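Local coordinates for protein catalase (Bacillus pumilus, PDB 4QOL) that probably breaks hydrogen peroxide down to water and dioxygen at a buried heme, and also oxidises phenolic substrates in a peroxidase-like reaction, at residues 134-139 with 179-184; 173-178 with 460-465; 279-284 with 330-335. All blocks are in the same frame, centred on the assembly; numbering follows the deposited sequence.

Contact 1: residues 134-139 with 179-184. With HEM (protoporphyrin IX containing Fe), chain E.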
loop_
_atom_site.group_PDB
_atom_site.type_symbol
_atom_site.label_atom_id
_atom_site.label_comp_id
_atom_site.label_asym_id
_atom_site.label_seq_id
_atom_site.Cartn_x
_atom_site.Cartn_y
_atom_site.Cartn_z
ATOM N N ILE A 134 11.445 32.017 -10.892
ATOM C CA ILE A 134 12.111 31.159 -11.866
ATOM C C ILE A 134 12.500 29.850 -11.246
ATOM O O ILE A 134 12.257 29.611 -10.077
ATOM C CB ILE A 134 13.346 31.827 -12.460
ATOM C CG1 ILE A 134 14.271 32.295 -11.353
ATOM C CG2 ILE A 134 12.955 33.033 -13.283
ATOM C CD1 ILE A 134 15.591 32.676 -11.861
ATOM N N PHE A 135 13.102 28.967 -12.031
ATOM C CA PHE A 135 13.565 27.708 -11.524
ATOM C C PHE A 135 14.998 27.394 -11.945
ATOM O O PHE A 135 15.561 28.050 -12.810
ATOM C CB PHE A 135 12.614 26.561 -11.955
ATOM C CG PHE A 135 12.481 25.499 -10.960
ATOM C CD1 PHE A 135 11.968 25.772 -9.723
ATOM C CD2 PHE A 135 12.867 24.197 -11.239
ATOM C CE1 PHE A 135 11.882 24.805 -8.737
ATOM C CE2 PHE A 135 12.753 23.195 -10.290
ATOM C CZ PHE A 135 12.205 23.481 -9.056
ATOM N N PHE A 136 15.537 26.332 -11.359
ATOM C CA PHE A 136 16.943 25.921 -11.575
ATOM C C PHE A 136 17.171 25.249 -12.941
ATOM O O PHE A 136 18.247 25.283 -13.486
ATOM C CB PHE A 136 17.360 24.838 -10.558
ATOM C CG PHE A 136 17.169 25.196 -9.118
ATOM C CD1 PHE A 136 15.962 24.903 -8.474
ATOM C CD2 PHE A 136 18.218 25.721 -8.395
ATOM C CE1 PHE A 136 15.791 25.156 -7.150
ATOM C CE2 PHE A 136 18.048 25.992 -7.049
ATOM C CZ PHE A 136 16.827 25.692 -6.434
ATOM N N ILE A 137 16.108 24.659 -13.486
ATOM C CA ILE A 137 16.162 23.770 -14.643
ATOM C C ILE A 137 14.959 24.082 -15.523
ATOM O O ILE A 137 14.069 24.767 -15.092
ATOM C CB ILE A 137 16.143 22.277 -14.262
ATOM C CG1 ILE A 137 14.951 21.913 -13.366
ATOM C CG2 ILE A 137 17.466 21.859 -13.610
ATOM C CD1 ILE A 137 14.715 20.423 -13.234
ATOM N N ARG A 138 14.998 23.608 -16.770
ATOM C CA ARG A 138 13.931 23.907 -17.737
ATOM C C ARG A 138 13.304 22.655 -18.368
ATOM O O ARG A 138 12.531 22.794 -19.324
ATOM C CB ARG A 138 14.473 24.853 -18.837
ATOM C CG ARG A 138 15.599 24.216 -19.630
ATOM C CD ARG A 138 15.968 24.977 -20.918
ATOM N NE ARG A 138 16.447 26.282 -20.637
ATOM C CZ ARG A 138 17.703 26.715 -20.794
ATOM N NH1 ARG A 138 18.718 25.854 -20.985
ATOM N NH2 ARG A 138 17.931 28.004 -20.617
ATOM N N ASP A 139 13.673 21.447 -17.896
ATOM C CA ASP A 139 13.139 20.227 -18.437
ATOM C C ASP A 139 12.918 19.281 -17.284
ATOM O O ASP A 139 13.814 19.014 -16.511
ATOM C CB ASP A 139 14.107 19.608 -19.501
ATOM C CG ASP A 139 13.460 18.473 -20.295
ATOM O OD1 ASP A 139 12.881 17.572 -19.647
ATOM O OD2 ASP A 139 13.442 18.509 -21.558
ATOM N N THR A 179 21.219 33.016 -8.399
ATOM C CA THR A 179 21.374 34.443 -8.112
ATOM C C THR A 179 20.231 35.058 -7.273
ATOM O O THR A 179 20.461 36.037 -6.534
ATOM C CB THR A 179 21.570 35.226 -9.433
ATOM O OG1 THR A 179 22.703 34.660 -10.125
ATOM C CG2 THR A 179 21.768 36.702 -9.210
ATOM N N TRP A 180 19.026 34.460 -7.340
ATOM C CA TRP A 180 17.962 34.772 -6.408
ATOM C C TRP A 180 18.043 34.015 -5.086
ATOM O O TRP A 180 17.890 34.603 -4.043
ATOM C CB TRP A 180 16.568 34.438 -7.052
ATOM C CG TRP A 180 16.096 35.296 -8.100
ATOM C CD1 TRP A 180 16.551 35.366 -9.398
ATOM C CD2 TRP A 180 14.978 36.194 -8.036
ATOM N NE1 TRP A 180 15.799 36.199 -10.091
ATOM C CE2 TRP A 180 14.845 36.763 -9.292
ATOM C CE3 TRP A 180 14.128 36.609 -7.024
ATOM C CZ2 TRP A 180 13.847 37.708 -9.606
ATOM C CZ3 TRP A 180 13.139 37.563 -7.344
ATOM C CH2 TRP A 180 13.017 38.081 -8.597
ATOM N N LEU A 181 18.263 32.705 -5.176
ATOM C CA LEU A 181 18.288 31.817 -4.005
ATOM C C LEU A 181 19.380 32.194 -3.008
ATOM O O LEU A 181 19.189 31.995 -1.794
ATOM C CB LEU A 181 18.510 30.389 -4.450
ATOM C CG LEU A 181 18.386 29.331 -3.352
ATOM C CD1 LEU A 181 17.040 29.357 -2.640
ATOM C CD2 LEU A 181 18.652 27.928 -3.949
ATOM N N PHE A 182 20.524 32.743 -3.486
ATOM C CA PHE A 182 21.580 33.087 -2.518
ATOM C C PHE A 182 21.578 34.570 -2.172
ATOM O O PHE A 182 22.427 35.010 -1.417
ATOM C CB PHE A 182 22.935 32.564 -2.992
ATOM C CG PHE A 182 23.092 31.120 -2.792
ATOM C CD1 PHE A 182 23.577 30.637 -1.597
ATOM C CD2 PHE A 182 22.685 30.214 -3.743
ATOM C CE1 PHE A 182 23.678 29.286 -1.367
ATOM C CE2 PHE A 182 22.822 28.836 -3.519
ATOM C CZ PHE A 182 23.350 28.379 -2.352
ATOM N N SER A 183 20.585 35.323 -2.667
ATOM C CA SER A 183 20.184 36.597 -1.969
ATOM C C SER A 183 19.554 36.258 -0.655
ATOM O O SER A 183 19.339 35.067 -0.342
ATOM C CB SER A 183 19.222 37.451 -2.786
ATOM O OG SER A 183 17.880 36.966 -2.751
ATOM N N ASP A 184 19.277 37.241 0.177
ATOM C CA ASP A 184 18.665 36.861 1.434
ATOM C C ASP A 184 17.221 36.376 1.206
ATOM O O ASP A 184 16.578 35.839 2.132
ATOM C CB ASP A 184 18.711 37.988 2.468
ATOM C CG ASP A 184 20.151 38.207 3.068
ATOM O OD1 ASP A 184 21.001 37.275 3.110
ATOM O OD2 ASP A 184 20.350 39.329 3.579
HETATM C CHA HEM E . 5.371 19.435 -4.457
HETATM C CHB HEM E . 7.262 17.392 -8.429
HETATM C CHC HEM E . 8.716 21.904 -9.955
HETATM C CHD HEM E . 6.158 23.825 -6.315
HETATM C C1A HEM E . 5.794 18.498 -5.387
HETATM C C2A HEM E . 5.642 17.079 -5.268
HETATM C C3A HEM E . 6.171 16.511 -6.386
HETATM C C4A HEM E . 6.642 17.563 -7.192
HETATM C CMA HEM E . 6.224 15.086 -6.856
HETATM C CAA HEM E . 4.966 16.397 -4.123
HETATM C CBA HEM E . 3.463 16.715 -4.271
HETATM C CGA HEM E . 2.632 15.952 -3.309
HETATM O O1A HEM E . 1.445 16.304 -3.155
HETATM O O2A HEM E . 3.066 14.921 -2.746
HETATM C C1B HEM E . 7.828 18.486 -9.143
HETATM C C2B HEM E . 8.521 18.303 -10.381
HETATM C C3B HEM E . 8.947 19.533 -10.811
HETATM C C4B HEM E . 8.457 20.522 -9.840
HETATM C CMB HEM E . 8.719 16.973 -11.062
HETATM C CAB HEM E . 9.668 19.896 -12.032
HETATM C CBB HEM E . 9.740 19.014 -13.033
HETATM C C1C HEM E . 8.129 22.824 -9.086
HETATM C C2C HEM E . 8.007 24.166 -9.367
HETATM C C3C HEM E . 7.311 24.708 -8.331
HETATM C C4C HEM E . 6.927 23.680 -7.438
HETATM C CMC HEM E . 8.646 24.852 -10.555
HETATM C CAC HEM E . 6.857 26.055 -8.252
HETATM C CBC HEM E . 6.663 26.700 -9.389
HETATM C C1D HEM E . 5.756 22.730 -5.534
HETATM C C2D HEM E . 5.008 22.920 -4.291
HETATM C C3D HEM E . 4.803 21.720 -3.740
HETATM C C4D HEM E . 5.423 20.783 -4.671
HETATM C CMD HEM E . 4.606 24.272 -3.780
HETATM C CAD HEM E . 4.066 21.395 -2.465
HETATM C CBD HEM E . 2.563 21.401 -2.824
HETATM C CGD HEM E . 1.873 21.110 -1.523
HETATM O O1D HEM E . 1.697 22.055 -0.763
HETATM O O2D HEM E . 1.488 19.949 -1.219
HETATM N NA HEM E . 6.396 18.801 -6.612
HETATM N NB HEM E . 7.829 19.808 -8.891
HETATM N NC HEM E . 7.409 22.515 -7.953
HETATM N ND HEM E . 5.989 21.439 -5.739
HETATM FE FE HEM E . 6.875 20.661 -7.254
#

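Contact 2: residues 173-178 with 460-465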
loop_
_atom_site.group_PDB
_atom_site.type_symbol
_atom_site.label_atom_id
_atom_site.label_comp_id
_atom_site.label_asym_id
_atom_site.label_seq_id
_atom_site.Cartn_x
_atom_site.Cartn_y
_atom_site.Cartn_z
ATOM N N GLU A 173 22.026 26.625 -16.939
ATOM C CA GLU A 173 20.740 27.301 -16.881
ATOM C C GLU A 173 20.250 27.640 -15.447
ATOM O O GLU A 173 19.298 28.428 -15.296
ATOM C CB GLU A 173 19.688 26.489 -17.652
ATOM C CG GLU A 173 19.365 25.114 -17.072
ATOM C CD GLU A 173 20.133 24.031 -17.794
ATOM O OE1 GLU A 173 21.397 24.172 -17.982
ATOM O OE2 GLU A 173 19.518 23.010 -18.138
ATOM N N SER A 174 20.900 27.049 -14.436
ATOM C CA SER A 174 20.587 27.297 -13.036
ATOM C C SER A 174 21.102 28.644 -12.513
ATOM O O SER A 174 20.762 29.074 -11.416
ATOM C CB SER A 174 21.211 26.185 -12.158
ATOM O OG SER A 174 22.667 26.162 -12.187
ATOM N N THR A 175 21.904 29.340 -13.327
ATOM C CA THR A 175 22.627 30.524 -12.842
ATOM C C THR A 175 21.676 31.653 -12.390
ATOM O O THR A 175 21.911 32.312 -11.347
ATOM C CB THR A 175 23.582 31.043 -13.954
ATOM O OG1 THR A 175 24.446 29.980 -14.373
ATOM C CG2 THR A 175 24.392 32.141 -13.474
ATOM N N HIS A 176 20.628 31.922 -13.160
ATOM C CA HIS A 176 19.646 32.909 -12.740
ATOM C C HIS A 176 18.993 32.534 -11.386
ATOM O O HIS A 176 18.969 33.354 -10.456
ATOM C CB HIS A 176 18.607 33.127 -13.853
ATOM C CG HIS A 176 17.733 34.330 -13.650
ATOM N ND1 HIS A 176 16.581 34.541 -14.402
ATOM C CD2 HIS A 176 17.853 35.401 -12.834
ATOM C CE1 HIS A 176 16.010 35.660 -14.004
ATOM N NE2 HIS A 176 16.760 36.198 -13.048
ATOM N N MET A 177 18.519 31.295 -11.246
ATOM C CA MET A 177 17.921 30.893 -10.014
ATOM C C MET A 177 18.837 31.061 -8.814
ATOM O O MET A 177 18.409 31.523 -7.745
ATOM C CB MET A 177 17.433 29.459 -10.088
ATOM C CG MET A 177 16.793 28.969 -8.807
ATOM S SD MET A 177 15.180 29.744 -8.596
ATOM C CE MET A 177 14.378 28.567 -7.483
ATOM N N LEU A 178 20.061 30.629 -8.987
ATOM C CA LEU A 178 21.004 30.659 -7.859
ATOM C C LEU A 178 21.301 32.103 -7.439
ATOM O O LEU A 178 21.557 32.443 -6.274
ATOM C CB LEU A 178 22.265 29.956 -8.229
ATOM C CG LEU A 178 22.075 28.464 -8.496
ATOM C CD1 LEU A 178 23.356 27.849 -9.040
ATOM C CD2 LEU A 178 21.712 27.762 -7.199
ATOM N N ILE A 460 32.242 29.944 -10.134
ATOM C CA ILE A 460 32.745 31.304 -10.335
ATOM C C ILE A 460 32.643 31.765 -11.782
ATOM O O ILE A 460 32.188 32.847 -12.079
ATOM C CB ILE A 460 34.218 31.412 -9.841
ATOM C CG1 ILE A 460 34.248 31.330 -8.340
ATOM C CG2 ILE A 460 34.851 32.706 -10.312
ATOM C CD1 ILE A 460 35.617 31.012 -7.826
ATOM N N CYS A 461 33.071 30.899 -12.696
ATOM C CA CYS A 461 32.997 31.200 -14.111
ATOM C C CYS A 461 31.579 31.409 -14.594
ATOM O O CYS A 461 31.325 32.279 -15.435
ATOM C CB CYS A 461 33.708 30.110 -14.908
ATOM S SG CYS A 461 35.541 30.227 -14.595
ATOM N N ASN A 462 30.627 30.614 -14.090
ATOM C CA ASN A 462 29.248 30.854 -14.508
ATOM C C ASN A 462 28.747 32.222 -14.060
ATOM O O ASN A 462 28.054 32.894 -14.801
ATOM C CB ASN A 462 28.310 29.721 -13.963
ATOM C CG ASN A 462 28.509 28.377 -14.655
ATOM O OD1 ASN A 462 28.946 28.304 -15.768
ATOM N ND2 ASN A 462 28.079 27.316 -14.003
ATOM N N PHE A 463 29.047 32.597 -12.824
ATOM C CA PHE A 463 28.600 33.902 -12.314
ATOM C C PHE A 463 29.393 35.048 -12.980
ATOM O O PHE A 463 28.833 36.103 -13.231
ATOM C CB PHE A 463 28.707 33.941 -10.780
ATOM C CG PHE A 463 27.787 32.937 -10.109
ATOM C CD1 PHE A 463 26.457 32.978 -10.359
ATOM C CD2 PHE A 463 28.263 31.989 -9.187
ATOM C CE1 PHE A 463 25.576 32.086 -9.752
ATOM C CE2 PHE A 463 27.404 31.074 -8.535
ATOM C CZ PHE A 463 26.045 31.134 -8.847
ATOM N N TYR A 464 30.641 34.758 -13.392
ATOM C CA TYR A 464 31.440 35.746 -14.150
ATOM C C TYR A 464 30.740 36.050 -15.521
ATOM O O TYR A 464 30.655 37.200 -15.956
ATOM C CB TYR A 464 32.857 35.216 -14.366
ATOM C CG TYR A 464 33.818 36.297 -14.843
ATOM C CD1 TYR A 464 33.877 36.639 -16.178
ATOM C CD2 TYR A 464 34.566 36.983 -13.930
ATOM C CE1 TYR A 464 34.714 37.649 -16.614
ATOM C CE2 TYR A 464 35.430 37.972 -14.336
ATOM C CZ TYR A 464 35.477 38.315 -15.652
ATOM O OH TYR A 464 36.359 39.312 -16.009
ATOM N N ARG A 465 30.238 34.995 -16.182
ATOM C CA ARG A 465 29.544 35.166 -17.450
ATOM C C ARG A 465 28.271 35.932 -17.278
ATOM O O ARG A 465 27.834 36.633 -18.223
ATOM C CB ARG A 465 29.218 33.821 -18.086
ATOM C CG ARG A 465 30.445 33.085 -18.544
ATOM C CD ARG A 465 30.081 31.755 -19.197
ATOM N NE ARG A 465 31.305 30.973 -19.279
ATOM C CZ ARG A 465 31.738 29.952 -18.524
ATOM N NH1 ARG A 465 31.003 29.321 -17.569
ATOM N NH2 ARG A 465 32.961 29.482 -18.816
#

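Contact 3: residues 279-284 with 330-335. With HEM (protoporphyrin IX containing Fe), chain E.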
loop_
_atom_site.group_PDB
_atom_site.type_symbol
_atom_site.label_atom_id
_atom_site.label_comp_id
_atom_site.label_asym_id
_atom_site.label_seq_id
_atom_site.Cartn_x
_atom_site.Cartn_y
_atom_site.Cartn_z
ATOM N N CYS A 279 8.770 30.783 -22.688
ATOM C CA CYS A 279 8.327 29.583 -21.968
ATOM C C CYS A 279 9.514 28.796 -21.378
ATOM O O CYS A 279 9.372 27.621 -20.980
ATOM C CB CYS A 279 7.495 28.675 -22.847
ATOM S SG CYS A 279 5.902 29.432 -23.333
ATOM N N ASP A 280 10.668 29.452 -21.261
ATOM C CA ASP A 280 11.778 28.963 -20.476
ATOM C C ASP A 280 11.647 29.415 -19.001
ATOM O O ASP A 280 11.748 30.593 -18.724
ATOM C CB ASP A 280 13.101 29.568 -21.067
ATOM C CG ASP A 280 14.375 29.115 -20.344
ATOM O OD1 ASP A 280 14.294 28.393 -19.324
ATOM O OD2 ASP A 280 15.496 29.547 -20.766
ATOM N N PRO A 281 11.411 28.470 -18.052
ATOM C CA PRO A 281 11.134 28.874 -16.663
ATOM C C PRO A 281 12.396 29.297 -15.869
ATOM O O PRO A 281 12.255 29.643 -14.725
ATOM C CB PRO A 281 10.508 27.622 -16.075
ATOM C CG PRO A 281 11.232 26.515 -16.770
ATOM C CD PRO A 281 11.459 27.019 -18.204
ATOM N N THR A 282 13.550 29.354 -16.513
ATOM C CA THR A 282 14.710 30.023 -15.983
ATOM C C THR A 282 14.719 31.526 -16.324
ATOM O O THR A 282 15.635 32.232 -15.935
ATOM C CB THR A 282 16.052 29.440 -16.448
ATOM O OG1 THR A 282 16.233 29.713 -17.847
ATOM C CG2 THR A 282 16.141 27.983 -16.128
ATOM N N LYS A 283 13.659 32.020 -17.005
ATOM C CA LYS A 283 13.532 33.409 -17.416
ATOM C C LYS A 283 12.352 34.076 -16.725
ATOM O O LYS A 283 11.275 33.470 -16.589
ATOM C CB LYS A 283 13.290 33.505 -18.943
ATOM C CG LYS A 283 14.348 32.840 -19.780
ATOM C CD LYS A 283 15.652 33.631 -19.727
ATOM C CE LYS A 283 16.775 33.023 -20.541
ATOM N NZ LYS A 283 17.314 31.795 -19.891
ATOM N N THR A 284 12.490 35.363 -16.443
ATOM C CA THR A 284 11.369 36.278 -16.156
ATOM C C THR A 284 11.085 37.156 -17.374
ATOM O O THR A 284 11.859 37.187 -18.352
ATOM C CB THR A 284 11.654 37.197 -14.988
ATOM O OG1 THR A 284 12.866 37.934 -15.218
ATOM C CG2 THR A 284 11.797 36.384 -13.709
ATOM N N ASP A 330 6.148 24.872 -21.939
ATOM C CA ASP A 330 7.285 24.833 -21.017
ATOM C C ASP A 330 7.566 23.346 -20.612
ATOM O O ASP A 330 6.669 22.723 -20.084
ATOM C CB ASP A 330 6.885 25.746 -19.850
ATOM C CG ASP A 330 7.880 25.741 -18.651
ATOM O OD1 ASP A 330 8.429 24.684 -18.345
ATOM O OD2 ASP A 330 7.917 26.761 -17.926
ATOM N N LYS A 331 8.808 22.836 -20.832
ATOM C CA LYS A 331 9.032 21.434 -20.770
ATOM C C LYS A 331 9.154 20.986 -19.274
ATOM O O LYS A 331 9.055 19.813 -19.000
ATOM C CB LYS A 331 10.318 21.001 -21.487
ATOM C CG LYS A 331 10.326 21.259 -22.989
ATOM C CD LYS A 331 11.637 20.769 -23.614
ATOM C CE LYS A 331 11.793 21.332 -25.011
ATOM N NZ LYS A 331 13.070 20.864 -25.575
ATOM N N LEU A 332 9.406 21.956 -18.403
ATOM C CA LEU A 332 9.440 21.710 -16.945
ATOM C C LEU A 332 7.973 21.541 -16.476
ATOM O O LEU A 332 7.637 20.490 -15.882
ATOM C CB LEU A 332 10.147 22.890 -16.277
ATOM C CG LEU A 332 10.453 22.628 -14.787
ATOM C CD1 LEU A 332 11.588 21.619 -14.637
ATOM C CD2 LEU A 332 10.758 23.952 -14.165
ATOM N N LEU A 333 7.112 22.465 -16.884
ATOM C CA LEU A 333 5.641 22.346 -16.611
ATOM C C LEU A 333 5.058 21.035 -17.144
ATOM O O LEU A 333 4.295 20.360 -16.445
ATOM C CB LEU A 333 4.905 23.512 -17.185
ATOM C CG LEU A 333 3.373 23.474 -17.107
ATOM C CD1 LEU A 333 2.877 23.356 -15.681
ATOM C CD2 LEU A 333 2.813 24.760 -17.776
ATOM N N GLN A 334 5.428 20.676 -18.350
ATOM C CA GLN A 334 4.871 19.485 -18.936
ATOM C C GLN A 334 5.014 18.230 -18.051
ATOM O O GLN A 334 4.088 17.455 -17.929
ATOM C CB GLN A 334 5.432 19.244 -20.341
ATOM C CG GLN A 334 5.083 20.330 -21.351
ATOM C CD GLN A 334 3.744 20.168 -22.015
ATOM O OE1 GLN A 334 3.431 19.100 -22.527
ATOM N NE2 GLN A 334 2.939 21.189 -21.980
ATOM N N GLY A 335 6.188 18.019 -17.502
ATOM C CA GLY A 335 6.402 16.912 -16.610
ATOM C C GLY A 335 5.584 16.998 -15.345
ATOM O O GLY A 335 5.161 15.970 -14.792
HETATM C CHA HEM E . 5.371 19.435 -4.457
HETATM C CHB HEM E . 7.262 17.392 -8.429
HETATM C CHC HEM E . 8.716 21.904 -9.955
HETATM C CHD HEM E . 6.158 23.825 -6.315
HETATM C C1A HEM E . 5.794 18.498 -5.387
HETATM C C2A HEM E . 5.642 17.079 -5.268
HETATM C C3A HEM E . 6.171 16.511 -6.386
HETATM C C4A HEM E . 6.642 17.563 -7.192
HETATM C CMA HEM E . 6.224 15.086 -6.856
HETATM C CAA HEM E . 4.966 16.397 -4.123
HETATM C CBA HEM E . 3.463 16.715 -4.271
HETATM C CGA HEM E . 2.632 15.952 -3.309
HETATM O O1A HEM E . 1.445 16.304 -3.155
HETATM O O2A HEM E . 3.066 14.921 -2.746
HETATM C C1B HEM E . 7.828 18.486 -9.143
HETATM C C2B HEM E . 8.521 18.303 -10.381
HETATM C C3B HEM E . 8.947 19.533 -10.811
HETATM C C4B HEM E . 8.457 20.522 -9.840
HETATM C CMB HEM E . 8.719 16.973 -11.062
HETATM C CAB HEM E . 9.668 19.896 -12.032
HETATM C CBB HEM E . 9.740 19.014 -13.033
HETATM C C1C HEM E . 8.129 22.824 -9.086
HETATM C C2C HEM E . 8.007 24.166 -9.367
HETATM C C3C HEM E . 7.311 24.708 -8.331
HETATM C C4C HEM E . 6.927 23.680 -7.438
HETATM C CMC HEM E . 8.646 24.852 -10.555
HETATM C CAC HEM E . 6.857 26.055 -8.252
HETATM C CBC HEM E . 6.663 26.700 -9.389
HETATM C C1D HEM E . 5.756 22.730 -5.534
HETATM C C2D HEM E . 5.008 22.920 -4.291
HETATM C C3D HEM E . 4.803 21.720 -3.740
HETATM C C4D HEM E . 5.423 20.783 -4.671
HETATM C CMD HEM E . 4.606 24.272 -3.780
HETATM C CAD HEM E . 4.066 21.395 -2.465
HETATM C CBD HEM E . 2.563 21.401 -2.824
HETATM C CGD HEM E . 1.873 21.110 -1.523
HETATM O O1D HEM E . 1.697 22.055 -0.763
HETATM O O2D HEM E . 1.488 19.949 -1.219
HETATM N NA HEM E . 6.396 18.801 -6.612
HETATM N NB HEM E . 7.829 19.808 -8.891
HETATM N NC HEM E . 7.409 22.515 -7.953
HETATM N ND HEM E . 5.989 21.439 -5.739
HETATM FE FE HEM E . 6.875 20.661 -7.254
HETATM O O HOH W 1 10.546 25.257 -22.250
#

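Contact 1: residues 134-139 with 179-184
I134 meets the indole of W180 with the far end of its longer branch, while two residues further on F136 brings its ring against CD2 of L181. Take I134 outward from CB. CB packs close to the carbonyl oxygen of P281. There the chain forks: the short branch CG2 lies anti to the carbonyl carbon, beside the backbone N, and with CG1 set between the backbone N and the carbonyl carbon (chi1 53°) the longer arm runs out to W180. CG1 sits over one face of the indole, and CD1 goes on to the five-membered ring, 3.8 Å from W180 CD1 and 3.9 Å from NE1. Isoleucine suits the place: branching at CB restricts the side chain, and its longer arm lays purely apolar carbon on the indole. W180 also makes a cation-pi contact with K428.

In this catalase fold, 134-139 is part of the loop after strand 123-130, and F135, within it, reaches the heme. One face of the F135 ring takes the heme methyl CMC, offset toward the rim, with F135 CD1 and HEM CMC 3.5 Å apart; the opposite face carries F136 CD1 over its centre. F136 in turn offers its edge to L181, whose CD2 lies near the ring plane, 3.7 Å from F136 CE2. CG of L181 is anti to the backbone N (chi1 -173°), which sends this branch point toward F136. The helix ends with L181; at the turn beyond, S183 OG donates to W180 O at 2.7 Å, in the carbonyl plane, and accepts from E185 N.

Contact 2: residues 173-178 with 460-465
The phenyl ring of F463 is the flat group at the heart of this helix-helix contact, meeting T175 and L178. At its edge, near the ring plane, stands L178 CB, 4.0 Å from F463 CZ. T175 CG2 approaches the ring obliquely, 3.8 Å from F463 CD1. Outside the two segments the ring meets that of Y470, their planes some 30° apart, and it also packs on W165 and L474. A second flat group, the guanidinium of R465 in the same helix as F463, has N462 CG at its edge, in plane.

T175 divides its two branches between neighbours. With OG1 anti to the carbonyl carbon (chi1 -55°), CG2 lies anti to the backbone N and slides past the phenyl in the opposite direction, while OG1 comes within 3.9 Å of N462 CB. A threonine can thus present a methyl to the ring and keep its polar atom occupied, for OG1 is bonded to P172 O; N462 likewise divides itself, its CB packing on T175 OG1 while ND2 is hydrogen-bonded to T169 O.

Helix 453-466, in the part of the chain that belongs to the catalase-related immune-responsive family, packs here on helix 175-181 of the catalase family region. F463 starts out across the line between the helices, yet its ring end comes nearer, and phenylalanine suits the place as a large apolar ring that reaches both T175 and L178. Cutting F463 back to an alanine is likely to leave T175 CG2 and L178 CB facing a gap and the Y470 ring without its aromatic mate. L178 turns the rest of its side chain to W165 and M168 of helix 161-169.

Contact 3: residues 279-284 with 330-335
C279 and P281 press on D330 and L332, and the closest packing is around the aspartate. C279 O comes to 3.3 Å from D330 CB, and it also takes a CA-H...O contact from D330 CA. The pyrrolidine ring of P281 fits against the carboxylate, its CB 3.3 Å from D330 OD2, and then touches the aliphatic L332, two residues on, CG lying 3.7 Å from L332 CD2. A proline suits the spot because its rigid ring fills it while needing no N-H partner.

D330 is the N-cap of helix 331-348. Its CG stands anti to the backbone N (chi1 173°), which brings OD1 to the helix start: L333 N donates to OD1 at 3.0 Å in a nearly straight bond, from above the carboxylate plane, and L332 N adds a weak one. OD2 is taken by H200 ND1. The other branch of L332 reaches the cofactor, CD1 lying 3.6 Å from the heme vinyl carbon CBB.

At the same C279 O the contact turns looser and is bridged by water. A water donates to C279 O at 2.9 Å and accepts only weakly from K331 N, spanning the two segments. Before P281, D280 turns away from the helix; its OD1 accepts from T282 N in an Asx turn within the type I turn D280-K283, and its OD2 forms a salt bridge with K283 NZ.

From the N terminus, the chain leaves strand 123-130, enters 134-139, passes through two helices and returns at 179-184, where contact 1 closes a loop of 39 residues. Contact 2 starts inside that loop, at 173-178, and closes only near the C terminus, at 460-465, so the two cross and share helix 175-181. Contact 3 ties 279-284, after strand 258-267, to the start of helix 331-348; it follows contact 1 in series and nests inside the loop of contact 2. Contacts 1 and 3 both touch the heme and are tied by the R138-D280 salt bridge, while H176 and T282 probably link contacts 2 and 3. Only contact 2 has a segment in the C-terminal helices.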